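Local coordinates for protein 4-amino-4-deoxy-L-arabinose transferase or related glycosyltransferases of PMT family (PDB 5EZM) that probably transfers 4-amino-4-deoxy-L-arabinose from a polyprenyl-phosphate carrier to lipid A, as a zinc-binding membrane glycosyltransferase of the GT-C fold, at residues R130-A135 and G178-A183; Q472-L477 and F495-P500; R407-W412 and L455-V460. All coordinates share one frame; numbering follows the deposited sequence.

Overall arrangement
Along the chain the contacts come in the order 1, 3, 2, each closing before the next opens. Contacts 1 and 3 belong to the membrane-embedded helical part of the GT-C fold: contact 1 joins the end of helix 112-133 to the connection after helix 160-178, and contact 3 joins helix 403-430 to the junction of helices 435-456 and 458-465. Their centres are about 44 Å apart. Contact 2 lies in the C-terminal domain with its mixed sheet, about 54 Å from contact 1 between centres and across the centre of the chain from it. Contacts 3 and 2 approach to about 7 Å between nearest atoms; helix 458-465 is followed in the chain by helix 470-474, linking the membrane helices to the C-terminal domain.

Contact 1: R130-A135 and G178-A183; sequences RRWFGA and GQHPDA. With MPG ([(Z)-octadec-9-enyl] (2R)-2,3-bis(oxidanyl)propanoate), chain J.
H180 sits between R131 and W132 where helix 112-133 ends, in the transmembrane helix bundle of the GT-C fold. It opens a type I beta turn, H180 to A183, in the connection from helix 160-178 to helix 185-206. The aromatic contact is edge-to-face: H180 CD2 stands over the W132 ring, with 4.6 Å between the centroids of the W132 six-membered ring and the H180 ring and their planes at 56°. R131 makes a CH-pi contact, its CD 4.2 Å from the centroid of the H180 ring, while P181 CD lies over the opposite imidazole face. R131 has CG anti to its backbone nitrogen (chi1 -180°) and bends at chi2, which carries the chain across the imidazole until NH2 is 3.6 Å from A183 CB. The apolar part is W132 CH2 on P181 CD, 3.7 Å apart. Among polar groups, the indole NE1 bonds L176 O, steadying the ring that receives H180. Bound MPG lipids touch R131 and A135 on this partly exposed surface. Within the turn, D182 N donates to H180 ND1 at 3.1 Å, lying 26° out of the imidazole plane, and so helps fix the ring's rotation.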
# COMPACT_ATOMS: atom_id res chain seq x y z
N ARG A 130 14.00 -13.97 -15.54
CA ARG A 130 14.88 -14.05 -16.70
C ARG A 130 16.10 -14.91 -16.42
O ARG A 130 16.56 -15.66 -17.29
CB ARG A 130 15.31 -12.65 -17.14
N ARG A 131 16.63 -14.83 -15.20
CA ARG A 131 17.80 -15.63 -14.84
C ARG A 131 17.47 -17.12 -14.85
O ARG A 131 18.19 -17.91 -15.47
CB ARG A 131 18.31 -15.21 -13.46
CG ARG A 131 19.53 -15.97 -12.98
CD ARG A 131 20.74 -15.69 -13.86
NE ARG A 131 21.99 -16.02 -13.18
CZ ARG A 131 23.18 -16.02 -13.78
NH1 ARG A 131 23.28 -15.70 -15.06
NH2 ARG A 131 24.26 -16.33 -13.09
N TRP A 132 16.39 -17.52 -14.19
CA TRP A 132 16.10 -18.94 -14.02
C TRP A 132 15.31 -19.54 -15.18
O TRP A 132 15.51 -20.72 -15.50
CB TRP A 132 15.34 -19.18 -12.72
CG TRP A 132 16.21 -19.19 -11.51
CD1 TRP A 132 16.39 -18.17 -10.62
CD2 TRP A 132 17.01 -20.28 -11.04
NE1 TRP A 132 17.26 -18.56 -9.63
CE2 TRP A 132 17.65 -19.85 -9.87
CE3 TRP A 132 17.24 -21.58 -11.50
CZ2 TRP A 132 18.52 -20.67 -9.14
CZ3 TRP A 132 18.10 -22.39 -10.79
CH2 TRP A 132 18.73 -21.94 -9.62
N PHE A 133 14.41 -18.78 -15.80
CA PHE A 133 13.50 -19.35 -16.78
C PHE A 133 13.57 -18.70 -18.16
O PHE A 133 12.91 -19.20 -19.08
CB PHE A 133 12.05 -19.26 -16.26
CG PHE A 133 11.87 -19.84 -14.89
CD1 PHE A 133 11.98 -21.21 -14.69
CD2 PHE A 133 11.60 -19.02 -13.81
CE1 PHE A 133 11.81 -21.75 -13.43
CE2 PHE A 133 11.43 -19.56 -12.55
CZ PHE A 133 11.54 -20.92 -12.35
N GLY A 134 14.33 -17.63 -18.33
CA GLY A 134 14.57 -17.08 -19.65
C GLY A 134 13.80 -15.80 -19.89
O GLY A 134 13.01 -15.33 -19.06
N ALA A 135 14.03 -15.23 -21.08
CA ALA A 135 13.49 -13.92 -21.41
C ALA A 135 11.97 -13.96 -21.55
O ALA A 135 11.27 -13.09 -21.02
CB ALA A 135 14.14 -13.39 -22.68
N GLY A 178 21.09 -15.33 -6.19
CA GLY A 178 22.29 -15.83 -5.53
C GLY A 178 22.43 -17.33 -5.52
O GLY A 178 23.53 -17.84 -5.30
N GLN A 179 21.34 -18.06 -5.76
CA GLN A 179 21.36 -19.51 -5.74
C GLN A 179 21.41 -20.12 -7.13
O GLN A 179 21.18 -21.33 -7.28
CB GLN A 179 20.15 -20.05 -4.97
CG GLN A 179 20.13 -19.63 -3.51
CD GLN A 179 21.39 -20.03 -2.77
OE1 GLN A 179 21.90 -21.13 -2.94
NE2 GLN A 179 21.90 -19.12 -1.95
N HIS A 180 21.71 -19.33 -8.16
CA HIS A 180 21.86 -19.89 -9.49
C HIS A 180 23.23 -20.53 -9.63
O HIS A 180 24.24 -19.90 -9.28
CB HIS A 180 21.67 -18.82 -10.56
CG HIS A 180 21.43 -19.37 -11.93
ND1 HIS A 180 22.45 -19.77 -12.76
CD2 HIS A 180 20.28 -19.58 -12.62
CE1 HIS A 180 21.94 -20.21 -13.90
NE2 HIS A 180 20.63 -20.11 -13.84
N PRO A 181 23.32 -21.77 -10.11
CA PRO A 181 24.64 -22.43 -10.20
C PRO A 181 25.61 -21.71 -11.11
O PRO A 181 26.81 -21.65 -10.80
CB PRO A 181 24.29 -23.83 -10.72
CG PRO A 181 22.85 -24.03 -10.38
CD PRO A 181 22.22 -22.67 -10.49
N ASP A 182 25.14 -21.15 -12.22
CA ASP A 182 26.01 -20.47 -13.18
C ASP A 182 26.53 -19.12 -12.68
O ASP A 182 27.07 -18.35 -13.49
CB ASP A 182 25.29 -20.29 -14.51
CG ASP A 182 24.96 -21.61 -15.19
OD1 ASP A 182 25.76 -22.56 -15.06
OD2 ASP A 182 23.91 -21.71 -15.86
N ALA A 183 26.40 -18.80 -11.39
CA ALA A 183 26.94 -17.57 -10.83
C ALA A 183 28.22 -17.87 -10.06
O ALA A 183 28.34 -18.91 -9.42
CB ALA A 183 25.92 -16.90 -9.91
C2 MPG J . 14.77 -5.80 -15.39
C3 MPG J . 15.01 -7.14 -16.08
C4 MPG J . 14.30 -7.24 -17.41
C5 MPG J . 14.45 -8.63 -18.06
C6 MPG J . 13.71 -8.72 -19.41
C7 MPG J . 13.72 -10.15 -19.99
C8 MPG J . 12.94 -10.24 -21.33

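Contact 2: Q472-L477 and F495-P500; sequences QIAQKL and FYLRHP
The H499 imidazole has L477 over one face: CD2 makes a CH-pi contact 4.2 Å from the centroid of the H499 ring, 16° off its normal, with L477 CD1 also beside NE2. Both ring nitrogens of H499 have partners, ND1 donating to P500 O at 3.0 Å and NE2 making a weak bond to M481 O. The R498 guanidinium, by contrast, turns back on its own helix; NH1 gives a bond of 2.9 Å to F495 O, which lies close to the guanidinium plane, and stands above the F495 ring. R498 N reaches F495 O from the other side of the carbonyl plane, within a Schellman motif that ends helix 493-497.

Aliphatic packing completes the contact. The two methyls of L497 divide the opposing segment: CD1 meets L477 CD2 at 4.0 Å, and CD2 meets I473 CB at 4.0 Å and A474 CB at 4.2 Å. A chi1 of 179° extends L477 away from its own backbone nitrogen and directs it between L497 and H499. Replacing H499 with an alanine removes the imidazole and would probably open a gap beside L477 CD2 and leave P500 O without its ND1 donor. L497 and H499 also touch L483 of strand 483-486, and I473 and L477 touch M539 of strand 539-542. Helix 493-497 connects the adjacent parallel strands 483-486 and 502-504, the topology of a beta-alpha-beta crossover.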
# COMPACT_ATOMS: atom_id res chain seq x y z
N GLN A 472 -11.65 27.02 2.50
CA GLN A 472 -12.49 27.84 3.37
C GLN A 472 -11.88 27.95 4.77
O GLN A 472 -11.85 29.04 5.36
CB GLN A 472 -13.90 27.26 3.45
CG GLN A 472 -14.69 27.36 2.16
CD GLN A 472 -15.18 28.77 1.87
OE1 GLN A 472 -15.23 29.61 2.77
NE2 GLN A 472 -15.53 29.04 0.62
N ILE A 473 -11.39 26.84 5.31
CA ILE A 473 -10.82 26.84 6.65
C ILE A 473 -9.50 27.60 6.68
O ILE A 473 -9.22 28.35 7.62
CB ILE A 473 -10.64 25.39 7.14
CG1 ILE A 473 -11.98 24.66 7.14
CG2 ILE A 473 -10.02 25.36 8.53
CD1 ILE A 473 -11.87 23.20 7.44
N ALA A 474 -8.67 27.42 5.64
CA ALA A 474 -7.35 28.03 5.62
C ALA A 474 -7.40 29.55 5.53
O ALA A 474 -6.41 30.21 5.88
CB ALA A 474 -6.53 27.47 4.46
N GLN A 475 -8.51 30.11 5.06
CA GLN A 475 -8.61 31.57 4.96
C GLN A 475 -8.49 32.23 6.33
O GLN A 475 -7.94 33.34 6.43
CB GLN A 475 -9.94 31.95 4.30
CG GLN A 475 -10.07 33.44 3.98
CD GLN A 475 -11.45 33.82 3.49
OE1 GLN A 475 -12.29 32.96 3.22
NE2 GLN A 475 -11.70 35.12 3.39
N LYS A 476 -8.96 31.58 7.38
CA LYS A 476 -8.92 32.14 8.73
C LYS A 476 -8.03 31.38 9.70
O LYS A 476 -7.72 31.91 10.77
CB LYS A 476 -10.34 32.21 9.31
CG LYS A 476 -11.24 33.20 8.61
CD LYS A 476 -10.67 34.61 8.69
CE LYS A 476 -11.57 35.62 7.98
NZ LYS A 476 -11.74 35.30 6.53
N LEU A 477 -7.61 30.16 9.37
CA LEU A 477 -6.76 29.37 10.25
C LEU A 477 -5.29 29.71 10.03
O LEU A 477 -4.82 29.73 8.89
CB LEU A 477 -7.00 27.87 10.03
CG LEU A 477 -6.16 26.91 10.88
CD1 LEU A 477 -6.49 27.06 12.35
CD2 LEU A 477 -6.35 25.46 10.42
N PHE A 495 -3.45 17.24 6.73
CA PHE A 495 -2.47 17.28 5.65
C PHE A 495 -2.80 18.40 4.67
O PHE A 495 -1.93 19.19 4.30
CB PHE A 495 -2.41 15.94 4.92
CG PHE A 495 -1.51 15.96 3.70
CD1 PHE A 495 -0.14 15.76 3.83
CD2 PHE A 495 -2.03 16.16 2.43
CE1 PHE A 495 0.68 15.77 2.71
CE2 PHE A 495 -1.21 16.17 1.31
CZ PHE A 495 0.15 15.98 1.45
N TYR A 496 -4.06 18.47 4.23
CA TYR A 496 -4.44 19.50 3.26
C TYR A 496 -4.36 20.89 3.86
O TYR A 496 -4.16 21.87 3.13
CB TYR A 496 -5.84 19.22 2.72
CG TYR A 496 -5.84 18.12 1.69
CD1 TYR A 496 -5.39 18.35 0.40
CD2 TYR A 496 -6.29 16.84 2.01
CE1 TYR A 496 -5.38 17.35 -0.55
CE2 TYR A 496 -6.28 15.82 1.06
CZ TYR A 496 -5.82 16.09 -0.21
OH TYR A 496 -5.81 15.09 -1.16
N LEU A 497 -4.50 21.02 5.18
CA LEU A 497 -4.35 22.31 5.83
C LEU A 497 -2.90 22.66 6.12
O LEU A 497 -2.62 23.82 6.47
CB LEU A 497 -5.16 22.35 7.13
CG LEU A 497 -6.67 22.40 6.95
CD1 LEU A 497 -7.37 22.26 8.29
CD2 LEU A 497 -7.09 23.68 6.25
N ARG A 498 -1.97 21.71 5.98
CA ARG A 498 -0.59 21.87 6.42
C ARG A 498 -0.56 22.32 7.88
O ARG A 498 0.15 23.26 8.26
CB ARG A 498 0.17 22.85 5.52
CG ARG A 498 -0.09 22.71 4.03
CD ARG A 498 0.54 21.45 3.46
NE ARG A 498 0.66 21.49 2.00
CZ ARG A 498 -0.16 20.86 1.16
NH1 ARG A 498 -1.17 20.14 1.63
NH2 ARG A 498 0.04 20.96 -0.15
N HIS A 499 -1.36 21.65 8.71
CA HIS A 499 -1.59 22.08 10.08
C HIS A 499 -1.99 20.90 10.96
O HIS A 499 -3.00 20.23 10.67
CB HIS A 499 -2.67 23.16 10.11
CG HIS A 499 -2.77 23.88 11.42
ND1 HIS A 499 -3.25 23.28 12.56
CD2 HIS A 499 -2.48 25.16 11.76
CE1 HIS A 499 -3.24 24.15 13.56
NE2 HIS A 499 -2.77 25.30 13.10
N PRO A 500 -1.25 20.61 12.02
CA PRO A 500 -1.54 19.43 12.83
C PRO A 500 -2.76 19.63 13.72
O PRO A 500 -3.12 20.75 14.09
CB PRO A 500 -0.28 19.25 13.69
CG PRO A 500 0.75 20.17 13.08
CD PRO A 500 -0.02 21.28 12.46

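Contact 3: R407-W412 and L455-V460; sequences RAYAVW and LGHETV. With MPG ([(Z)-octadec-9-enyl] (2R)-2,3-bis(oxidanyl)propanoate), chain X; MPG ([(Z)-octadec-9-enyl] (2R)-2,3-bis(oxidanyl)propanoate), chain N.
Y409 of helix 403-430 lays its ring against G456 and H457, at the junction of helices 435-456 and 458-465 in the transmembrane bundle of the GT-C fold. Followed outward, Y409 CB first meets T459 OG1 at 3.4 Å. With chi1 at -164° the ring swings away from the backbone N, past T459 and along the G456-H457 peptide: CD1 passes the G456 carbonyl and CE1 lies 3.3 Å from H457 N. H457 CA stands over the ring face, 4.0 Å from the centroid of Y409, in a CH-pi contact. The H457 imidazole turns its edge to the same ring in an offset edge-to-face pair, centroids of Y409 and H457 5.9 Å apart and planes at 71°. At the tip, Y409 OH touches H457 CB at 3.6 Å and is hydrogen-bonded to A453 O of helix 435-456, one turn before H457.

One turn on from Y409, W412 CB lies 3.8 Å from G456 CA; a side chain on G456 would point at this tryptophan, so the glycine allows the close backbone approach. T459 CG2 meets the edge of the indole. One MPG chain runs over a face of W412, and another MPG lies over a face of H457. T459 OG1 donates to G456 O at 2.8 Å, nearly in line with the carbonyl bond (C=O...donor angle 164°), and this oxygen also accepts T459 N.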
# COMPACT_ATOMS: atom_id res chain seq x y z
N ARG A 407 -23.33 6.47 -7.23
CA ARG A 407 -23.90 6.47 -8.57
C ARG A 407 -22.87 6.94 -9.59
O ARG A 407 -22.78 6.38 -10.69
CB ARG A 407 -25.15 7.35 -8.62
CG ARG A 407 -26.32 6.81 -7.82
CD ARG A 407 -27.59 7.61 -8.10
NE ARG A 407 -27.90 7.66 -9.52
CZ ARG A 407 -28.48 6.67 -10.20
NH1 ARG A 407 -28.81 5.54 -9.58
NH2 ARG A 407 -28.72 6.80 -11.49
N ALA A 408 -22.08 7.96 -9.24
CA ALA A 408 -21.00 8.39 -10.12
C ALA A 408 -19.85 7.38 -10.15
O ALA A 408 -19.09 7.36 -11.13
CB ALA A 408 -20.47 9.75 -9.67
N TYR A 409 -19.69 6.56 -9.12
CA TYR A 409 -18.67 5.52 -9.16
C TYR A 409 -19.08 4.38 -10.09
O TYR A 409 -18.22 3.77 -10.74
CB TYR A 409 -18.40 5.01 -7.74
CG TYR A 409 -17.12 4.22 -7.57
CD1 TYR A 409 -16.17 4.16 -8.58
CD2 TYR A 409 -16.86 3.53 -6.39
CE1 TYR A 409 -15.00 3.43 -8.43
CE2 TYR A 409 -15.70 2.80 -6.23
CZ TYR A 409 -14.77 2.76 -7.25
OH TYR A 409 -13.61 2.03 -7.09
N ALA A 410 -20.38 4.09 -10.17
CA ALA A 410 -20.85 2.95 -10.94
C ALA A 410 -20.50 3.08 -12.42
O ALA A 410 -20.08 2.11 -13.06
CB ALA A 410 -22.35 2.77 -10.76
N VAL A 411 -20.68 4.28 -12.98
CA VAL A 411 -20.33 4.47 -14.39
C VAL A 411 -18.84 4.24 -14.61
O VAL A 411 -18.44 3.70 -15.65
CB VAL A 411 -20.78 5.87 -14.88
CG1 VAL A 411 -20.32 6.95 -13.92
CG2 VAL A 411 -20.26 6.14 -16.28
N TRP A 412 -18.00 4.61 -13.64
CA TRP A 412 -16.57 4.39 -13.81
C TRP A 412 -16.20 2.92 -13.69
O TRP A 412 -15.30 2.44 -14.39
CB TRP A 412 -15.78 5.23 -12.80
CG TRP A 412 -15.79 6.69 -13.12
CD1 TRP A 412 -16.16 7.71 -12.30
CD2 TRP A 412 -15.43 7.30 -14.37
NE1 TRP A 412 -16.05 8.91 -12.95
CE2 TRP A 412 -15.61 8.69 -14.23
CE3 TRP A 412 -14.98 6.81 -15.60
CZ2 TRP A 412 -15.35 9.59 -15.26
CZ3 TRP A 412 -14.72 7.70 -16.63
CH2 TRP A 412 -14.91 9.08 -16.45
N LEU A 455 -9.15 5.13 -10.19
CA LEU A 455 -9.41 6.55 -10.38
C LEU A 455 -10.88 6.88 -10.14
O LEU A 455 -11.20 7.97 -9.66
CB LEU A 455 -8.99 6.98 -11.78
CG LEU A 455 -7.51 6.82 -12.12
CD1 LEU A 455 -7.27 7.20 -13.57
CD2 LEU A 455 -6.64 7.66 -11.19
N GLY A 456 -11.78 5.95 -10.47
CA GLY A 456 -13.19 6.19 -10.22
C GLY A 456 -13.51 6.32 -8.74
O GLY A 456 -14.47 7.01 -8.37
N HIS A 457 -12.71 5.69 -7.88
CA HIS A 457 -12.91 5.83 -6.45
C HIS A 457 -12.76 7.27 -5.97
O HIS A 457 -13.17 7.57 -4.85
CB HIS A 457 -11.94 4.92 -5.69
CG HIS A 457 -12.18 4.90 -4.21
ND1 HIS A 457 -11.41 5.61 -3.32
CD2 HIS A 457 -13.12 4.25 -3.47
CE1 HIS A 457 -11.85 5.40 -2.09
NE2 HIS A 457 -12.89 4.59 -2.15
N GLU A 458 -12.18 8.15 -6.79
CA GLU A 458 -12.12 9.56 -6.44
C GLU A 458 -13.51 10.14 -6.18
O GLU A 458 -13.65 11.07 -5.36
CB GLU A 458 -11.41 10.34 -7.55
CG GLU A 458 -11.60 11.85 -7.52
CD GLU A 458 -10.78 12.55 -6.45
OE1 GLU A 458 -10.31 11.88 -5.51
OE2 GLU A 458 -10.60 13.78 -6.56
N THR A 459 -14.54 9.60 -6.83
CA THR A 459 -15.90 10.10 -6.63
C THR A 459 -16.31 10.06 -5.16
O THR A 459 -16.94 11.00 -4.66
CB THR A 459 -16.90 9.31 -7.48
OG1 THR A 459 -16.80 7.92 -7.16
CG2 THR A 459 -16.62 9.51 -8.96
N VAL A 460 -15.96 8.98 -4.46
CA VAL A 460 -16.30 8.87 -3.04
C VAL A 460 -15.14 9.27 -2.14
O VAL A 460 -15.36 9.54 -0.95
CB VAL A 460 -16.78 7.45 -2.68
CG1 VAL A 460 -17.92 7.02 -3.61
CG2 VAL A 460 -15.63 6.47 -2.75
C2 MPG X . -15.60 11.96 -11.77
C3 MPG X . -14.46 11.88 -10.76
C4 MPG X . -13.42 10.83 -11.11
C5 MPG X . -13.23 10.64 -12.62
C6 MPG X . -12.46 9.36 -12.97
C7 MPG X . -11.93 9.37 -14.42
C8 MPG X . -11.24 8.05 -14.83
C1 MPG X . -16.86 12.57 -11.17
C2 MPG N . -10.56 1.46 -2.06
C3 MPG N . -10.12 1.50 -3.52
C4 MPG N . -10.85 0.48 -4.37
C5 MPG N . -10.16 0.25 -5.73
C6 MPG N . -10.69 -1.01 -6.44
C7 MPG N . -9.78 -1.48 -7.58
C8 MPG N . -10.16 -2.90 -8.07
C1 MPG N . -9.77 2.45 -1.19